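Local coordinates for protein lysine cyclodeaminase (Streptomyces pristinaespiralis, PDB 5YU3) that probably catalyses the NAD-dependent cyclisation of L-lysine to L-pipecolic acid with loss of ammonia, and also recognises L-ornithine and L-2,4-diaminobutyric acid, at residues A[21-26]-A[312-317]; A[130-135]-A[281-286]. All blocks are in the same frame, centred on the assembly; numbering follows the deposited sequence.

Contact 1 of 2, residues A[21-26]-A[312-317]; sequences DELMRR and MEVFLE
R26 and V314 meet through a single bridging water. The water accepts a hydrogen bond from R26 NH1 at 2.8 Å and donates one to the main-chain O of V314. It is the polar link between segments 21-26 and 312-317, which share no direct hydrogen bond. The R26 guanidinium is also fixed from its own helix. R26 NE gives an almost straight bond (173°) to E22 OE2 at 3.0 Å, part of a salt bridge between residues one turn apart in the same helix. E22 OE2 lies in the guanidinium plane and offers its anti lone pair, so the bond steadies the group while NH1 holds the water. E317 OE1 is 6.4 Å from R26 NH1. That is too far for an ion pair, though its charge may still favour the arginine.

The segments lie on helices 20-39 and 305-321, whose local axes run 10.7 Å apart at 130°. Helix 305-321 rests on strand 94-102 of the mixed sheet, through M312 and L316, while helix 20-39 packs on helix 148-160 of the NAD-binding, Rossmann-type part. The contact therefore lies between these two parts, consistent with a join between the two halves of the ornithine cyclodeaminase/mu-crystallin fold.

Beyond the water, the rest of the contact is apolar. With chi1 at -176°, L23 points CG away from its backbone N and toward helix 305-321, where the two methyls of the fork take different partners. L23 CD1 meets V314 CG1 at 3.8 Å, the two side chains sliding past each other in opposite directions. L23 CD2 touches F315 CZ at 3.8 Å and approaches the ring obliquely, the side chains crossing at about a right angle. V314 CG1 also touches R26 CB (4.1 Å), so this one methyl packs against both L23 and R26. L120 of helix 115-133 touches both L23 and F315.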
loop_
_atom_site.group_PDB
_atom_site.type_symbol
_atom_site.label_atom_id
_atom_site.label_comp_id
_atom_site.label_asym_id
_atom_site.label_seq_id
_atom_site.Cartn_x
_atom_site.Cartn_y
_atom_site.Cartn_z
ATOM N N ASP A 21 -29.121 -1.912 9.527
ATOM C CA ASP A 21 -29.932 -1.539 8.369
ATOM C C ASP A 21 -29.612 -0.125 7.915
ATOM O O ASP A 21 -29.381 0.132 6.722
ATOM C CB ASP A 21 -31.424 -1.647 8.694
ATOM C CG ASP A 21 -31.924 -3.082 8.755
ATOM O OD1 ASP A 21 -31.153 -4.026 8.484
ATOM O OD2 ASP A 21 -33.115 -3.257 9.108
ATOM N N GLU A 22 -29.603 0.817 8.857
ATOM C CA GLU A 22 -29.375 2.202 8.482
ATOM C C GLU A 22 -27.950 2.415 7.980
ATOM O O GLU A 22 -27.730 3.162 7.015
ATOM C CB GLU A 22 -29.672 3.120 9.665
ATOM C CG GLU A 22 -29.125 4.519 9.455
ATOM C CD GLU A 22 -29.910 5.316 8.438
ATOM O OE1 GLU A 22 -30.986 4.840 8.004
ATOM O OE2 GLU A 22 -29.454 6.426 8.074
ATOM N N LEU A 23 -26.970 1.759 8.606
ATOM C CA LEU A 23 -25.589 1.930 8.158
ATOM C C LEU A 23 -25.396 1.349 6.759
ATOM O O LEU A 23 -24.706 1.944 5.924
ATOM C CB LEU A 23 -24.624 1.281 9.148
ATOM C CG LEU A 23 -23.135 1.465 8.842
ATOM C CD1 LEU A 23 -22.714 2.936 8.927
ATOM C CD2 LEU A 23 -22.306 0.594 9.780
ATOM N N MET A 24 -26.013 0.202 6.484
ATOM C CA MET A 24 -25.946 -0.359 5.137
ATOM C C MET A 24 -26.635 0.558 4.130
ATOM O O MET A 24 -26.109 0.791 3.038
ATOM C CB MET A 24 -26.554 -1.763 5.118
ATOM C CG MET A 24 -26.566 -2.431 3.724
ATOM S SD MET A 24 -24.908 -2.709 3.033
ATOM C CE MET A 24 -24.498 -4.310 3.691
ATOM N N ARG A 25 -27.793 1.123 4.495
ATOM C CA ARG A 25 -28.489 2.037 3.593
ATOM C C ARG A 25 -27.656 3.280 3.304
ATOM O O ARG A 25 -27.631 3.760 2.161
ATOM C CB ARG A 25 -29.846 2.437 4.171
ATOM C CG ARG A 25 -30.919 1.352 3.991
ATOM C CD ARG A 25 -32.331 1.892 4.193
ATOM N NE ARG A 25 -33.343 0.853 3.996
ATOM C CZ ARG A 25 -33.836 0.108 4.981
ATOM N NH1 ARG A 25 -33.413 0.301 6.231
ATOM N NH2 ARG A 25 -34.753 -0.821 4.724
ATOM N N ARG A 26 -26.971 3.820 4.323
ATOM C CA ARG A 26 -26.101 4.970 4.085
ATOM C C ARG A 26 -25.026 4.638 3.063
ATOM O O ARG A 26 -24.737 5.448 2.176
ATOM C CB ARG A 26 -25.440 5.443 5.383
ATOM C CG ARG A 26 -26.392 6.088 6.370
ATOM C CD ARG A 26 -25.636 6.689 7.569
ATOM N NE ARG A 26 -26.554 7.023 8.654
ATOM C CZ ARG A 26 -26.176 7.487 9.839
ATOM N NH1 ARG A 26 -24.884 7.668 10.108
ATOM N NH2 ARG A 26 -27.093 7.765 10.763
ATOM N N MET A 312 -15.494 4.427 4.139
ATOM C CA MET A 312 -14.735 5.031 5.235
ATOM C C MET A 312 -15.292 6.402 5.585
ATOM O O MET A 312 -15.434 6.740 6.771
ATOM C CB MET A 312 -13.249 5.130 4.873
ATOM C CG MET A 312 -12.395 5.777 5.975
ATOM S SD MET A 312 -10.663 5.271 5.846
ATOM C CE MET A 312 -9.937 5.990 7.332
ATOM N N GLU A 313 -15.651 7.193 4.573
ATOM C CA GLU A 313 -16.228 8.507 4.848
ATOM C C GLU A 313 -17.492 8.381 5.688
ATOM O O GLU A 313 -17.736 9.197 6.583
ATOM C CB GLU A 313 -16.528 9.235 3.541
ATOM C CG GLU A 313 -16.896 10.700 3.704
ATOM C CD GLU A 313 -15.725 11.558 4.163
ATOM O OE1 GLU A 313 -14.560 11.131 3.993
ATOM O OE2 GLU A 313 -15.975 12.668 4.688
ATOM N N VAL A 314 -18.311 7.362 5.416
ATOM C CA VAL A 314 -19.526 7.170 6.203
ATOM C C VAL A 314 -19.179 6.872 7.658
ATOM O O VAL A 314 -19.801 7.412 8.585
ATOM C CB VAL A 314 -20.393 6.055 5.591
ATOM C CG1 VAL A 314 -21.533 5.705 6.545
ATOM C CG2 VAL A 314 -20.928 6.502 4.236
ATOM N N PHE A 315 -18.181 6.014 7.882
ATOM C CA PHE A 315 -17.742 5.716 9.241
ATOM C C PHE A 315 -17.140 6.943 9.922
ATOM O O PHE A 315 -17.401 7.193 11.102
ATOM C CB PHE A 315 -16.724 4.575 9.232
ATOM C CG PHE A 315 -17.348 3.214 9.260
ATOM C CD1 PHE A 315 -17.724 2.637 10.462
ATOM C CD2 PHE A 315 -17.591 2.524 8.084
ATOM C CE1 PHE A 315 -18.306 1.376 10.490
ATOM C CE2 PHE A 315 -18.179 1.264 8.105
ATOM C CZ PHE A 315 -18.539 0.692 9.315
ATOM N N LEU A 316 -16.303 7.702 9.212
ATOM C CA LEU A 316 -15.663 8.853 9.849
ATOM C C LEU A 316 -16.675 9.938 10.189
ATOM O O LEU A 316 -16.516 10.635 11.199
ATOM C CB LEU A 316 -14.570 9.424 8.945
ATOM C CG LEU A 316 -13.373 8.512 8.702
ATOM C CD1 LEU A 316 -12.299 9.256 7.921
ATOM C CD2 LEU A 316 -12.822 7.955 10.014
ATOM N N GLU A 317 -17.709 10.112 9.359
ATOM C CA GLU A 317 -18.764 11.067 9.683
ATOM C C GLU A 317 -19.464 10.682 10.980
ATOM O O GLU A 317 -19.677 11.527 11.861
ATOM C CB GLU A 317 -19.768 11.154 8.533
ATOM C CG GLU A 317 -19.242 11.903 7.315
ATOM C CD GLU A 317 -20.200 11.851 6.141
ATOM O OE1 GLU A 317 -21.312 11.323 6.313
ATOM O OE2 GLU A 317 -19.829 12.329 5.048
HETATM O O HOH W 1 -22.488 8.222 8.785
#

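Contact 2 of 2, residues A[130-135]-A[281-286]; sequences SRLLAR and HLCADP
L132 drives one methyl into the surface of helix 279-284. L132 CD1 lies 3.9 Å from L282 CB. The same L132 CD1 is 4.2 Å from C283 SG. The bump therefore fills the hollow between two successive side chains. The second methyl, L132 CD2, lies beside the main-chain O of L282 at 4.0 Å. The L282 fork meets the next leucine of helix 115-133. Its CG is anti to the carbonyl carbon (chi1 -56°), which sends L282 CD1 to meet L133 CD1 at 4.1 Å, the two side chains crossing at about a right angle. L282 thus takes the L132 methyl at its CB and presents its own methyl to L133.

L132 and L133 lie on the last turn of helix 115-133, just before the chain leaves helical geometry at A134 and runs on to strand 140-144 of the parallel, Rossmann-type sheet. L133 faces that sheet, touching H229 on strand 229-232 and both F252 and T254 on strand 252-255. L282 also reaches T254, so both helix ends pack over the same part of the sheet. No hydrogen bond joins the two segments; the contact between them is apolar packing. C283 also touches L35 of helix 20-39.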
loop_
_atom_site.group_PDB
_atom_site.type_symbol
_atom_site.label_atom_id
_atom_site.label_comp_id
_atom_site.label_asym_id
_atom_site.label_seq_id
_atom_site.Cartn_x
_atom_site.Cartn_y
_atom_site.Cartn_z
ATOM N N SER A 130 -28.023 -4.629 -8.407
ATOM C CA SER A 130 -29.243 -5.426 -8.490
ATOM C C SER A 130 -30.483 -4.548 -8.564
ATOM O O SER A 130 -31.486 -4.943 -9.170
ATOM C CB SER A 130 -29.332 -6.379 -7.302
ATOM O OG SER A 130 -28.244 -7.283 -7.272
ATOM N N ARG A 131 -30.444 -3.360 -7.961
ATOM C CA ARG A 131 -31.539 -2.423 -8.160
ATOM C C ARG A 131 -31.700 -2.093 -9.638
ATOM O O ARG A 131 -32.826 -1.956 -10.134
ATOM C CB ARG A 131 -31.290 -1.158 -7.336
ATOM C CG ARG A 131 -32.540 -0.441 -6.899
ATOM C CD ARG A 131 -32.221 0.417 -5.687
ATOM N NE ARG A 131 -30.949 1.101 -5.893
ATOM C CZ ARG A 131 -30.442 2.006 -5.063
ATOM N NH1 ARG A 131 -31.103 2.334 -3.950
ATOM N NH2 ARG A 131 -29.272 2.576 -5.348
ATOM N N LEU A 132 -30.584 -1.983 -10.362
ATOM C CA LEU A 132 -30.634 -1.655 -11.784
ATOM C C LEU A 132 -31.024 -2.848 -12.653
ATOM O O LEU A 132 -31.667 -2.659 -13.694
ATOM C CB LEU A 132 -29.277 -1.120 -12.255
ATOM C CG LEU A 132 -28.932 0.338 -11.912
ATOM C CD1 LEU A 132 -27.425 0.516 -11.830
ATOM C CD2 LEU A 132 -29.528 1.293 -12.932
ATOM N N LEU A 133 -30.632 -4.070 -12.270
ATOM C CA LEU A 133 -30.640 -5.196 -13.202
ATOM C C LEU A 133 -31.437 -6.409 -12.746
ATOM O O LEU A 133 -31.622 -7.336 -13.550
ATOM C CB LEU A 133 -29.195 -5.640 -13.501
ATOM C CG LEU A 133 -28.361 -4.615 -14.275
ATOM C CD1 LEU A 133 -26.893 -5.021 -14.342
ATOM C CD2 LEU A 133 -28.926 -4.431 -15.677
ATOM N N ALA A 134 -31.878 -6.469 -11.499
ATOM C CA ALA A 134 -32.781 -7.535 -11.091
ATOM C C ALA A 134 -34.221 -7.046 -11.178
ATOM O O ALA A 134 -34.499 -5.845 -11.091
ATOM C CB ALA A 134 -32.480 -8.001 -9.661
ATOM N N ARG A 135 -35.137 -7.988 -11.346
ATOM C CA ARG A 135 -36.551 -7.654 -11.367
ATOM C C ARG A 135 -36.935 -6.995 -10.043
ATOM O O ARG A 135 -36.567 -7.501 -8.977
ATOM C CB ARG A 135 -37.384 -8.913 -11.592
ATOM C CG ARG A 135 -37.723 -9.190 -13.055
ATOM C CD ARG A 135 -38.800 -10.272 -13.146
ATOM N NE ARG A 135 -40.128 -9.765 -12.791
ATOM C CZ ARG A 135 -40.943 -9.120 -13.626
ATOM N NH1 ARG A 135 -40.581 -8.905 -14.883
ATOM N NH2 ARG A 135 -42.129 -8.698 -13.206
ATOM N N HIS A 281 -21.350 3.828 -15.352
ATOM C CA HIS A 281 -22.114 4.412 -16.451
ATOM C C HIS A 281 -23.599 4.109 -16.313
ATOM O O HIS A 281 -24.438 4.977 -16.598
ATOM C CB HIS A 281 -21.589 3.922 -17.803
ATOM C CG HIS A 281 -22.221 4.614 -18.978
ATOM N ND1 HIS A 281 -23.204 4.037 -19.756
ATOM C CD2 HIS A 281 -22.052 5.870 -19.460
ATOM C CE1 HIS A 281 -23.577 4.890 -20.695
ATOM N NE2 HIS A 281 -22.902 6.012 -20.529
ATOM N N LEU A 282 -23.942 2.890 -15.882
ATOM C CA LEU A 282 -25.341 2.566 -15.612
ATOM C C LEU A 282 -25.927 3.500 -14.558
ATOM O O LEU A 282 -27.087 3.926 -14.665
ATOM C CB LEU A 282 -25.474 1.112 -15.160
ATOM C CG LEU A 282 -24.927 -0.020 -16.044
ATOM C CD1 LEU A 282 -25.441 -1.359 -15.558
ATOM C CD2 LEU A 282 -25.289 0.209 -17.483
ATOM N N CYS A 283 -25.134 3.848 -13.543
ATOM C CA CYS A 283 -25.635 4.732 -12.490
ATOM C C CYS A 283 -25.862 6.148 -13.007
ATOM O O CYS A 283 -26.820 6.816 -12.603
ATOM C CB CYS A 283 -24.663 4.746 -11.308
ATOM S SG CYS A 283 -24.613 3.208 -10.390
ATOM N N ALA A 284 -24.990 6.633 -13.895
ATOM C CA ALA A 284 -25.144 7.993 -14.389
ATOM C C ALA A 284 -26.199 8.091 -15.485
ATOM O O ALA A 284 -26.862 9.126 -15.612
ATOM C CB ALA A 284 -23.805 8.528 -14.901
ATOM N N ASP A 285 -26.371 7.041 -16.283
ATOM C CA ASP A 285 -27.271 7.089 -17.433
ATOM C C ASP A 285 -27.965 5.739 -17.544
ATOM O O ASP A 285 -27.424 4.803 -18.155
ATOM C CB ASP A 285 -26.518 7.441 -18.717
ATOM C CG ASP A 285 -27.453 7.624 -19.906
ATOM O OD1 ASP A 285 -28.625 7.218 -19.786
ATOM O OD2 ASP A 285 -27.024 8.163 -20.955
ATOM N N PRO A 286 -29.170 5.601 -16.982
ATOM C CA PRO A 286 -29.851 4.294 -16.985
ATOM C C PRO A 286 -30.296 3.795 -18.358
ATOM O O PRO A 286 -30.789 2.662 -18.443
ATOM C CB PRO A 286 -31.054 4.531 -16.068
ATOM C CG PRO A 286 -31.131 6.141 -15.957
ATOM C CD PRO A 286 -29.902 6.557 -16.067
#

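Overall arrangement
The centres of the two contacts are 22 Å apart, and their nearest atoms are about 7 Å apart without touching. Along the chain the order is 21-26, 130-135, 281-286, 312-317, so contact 2 falls within the span that contact 1 closes. Helices 20-39 and 115-133 connect them. L120 of helix 115-133 packs beside contact 1, and the end of that helix forms contact 2. Helix 20-39 supplies contact 1, and its L35 touches C283 in contact 2. Contact 1 probably helps join the two halves of the subunit, while contact 2 packs helix ends onto the parallel sheet. The F315 side chain is about 13 Å from the bound proline.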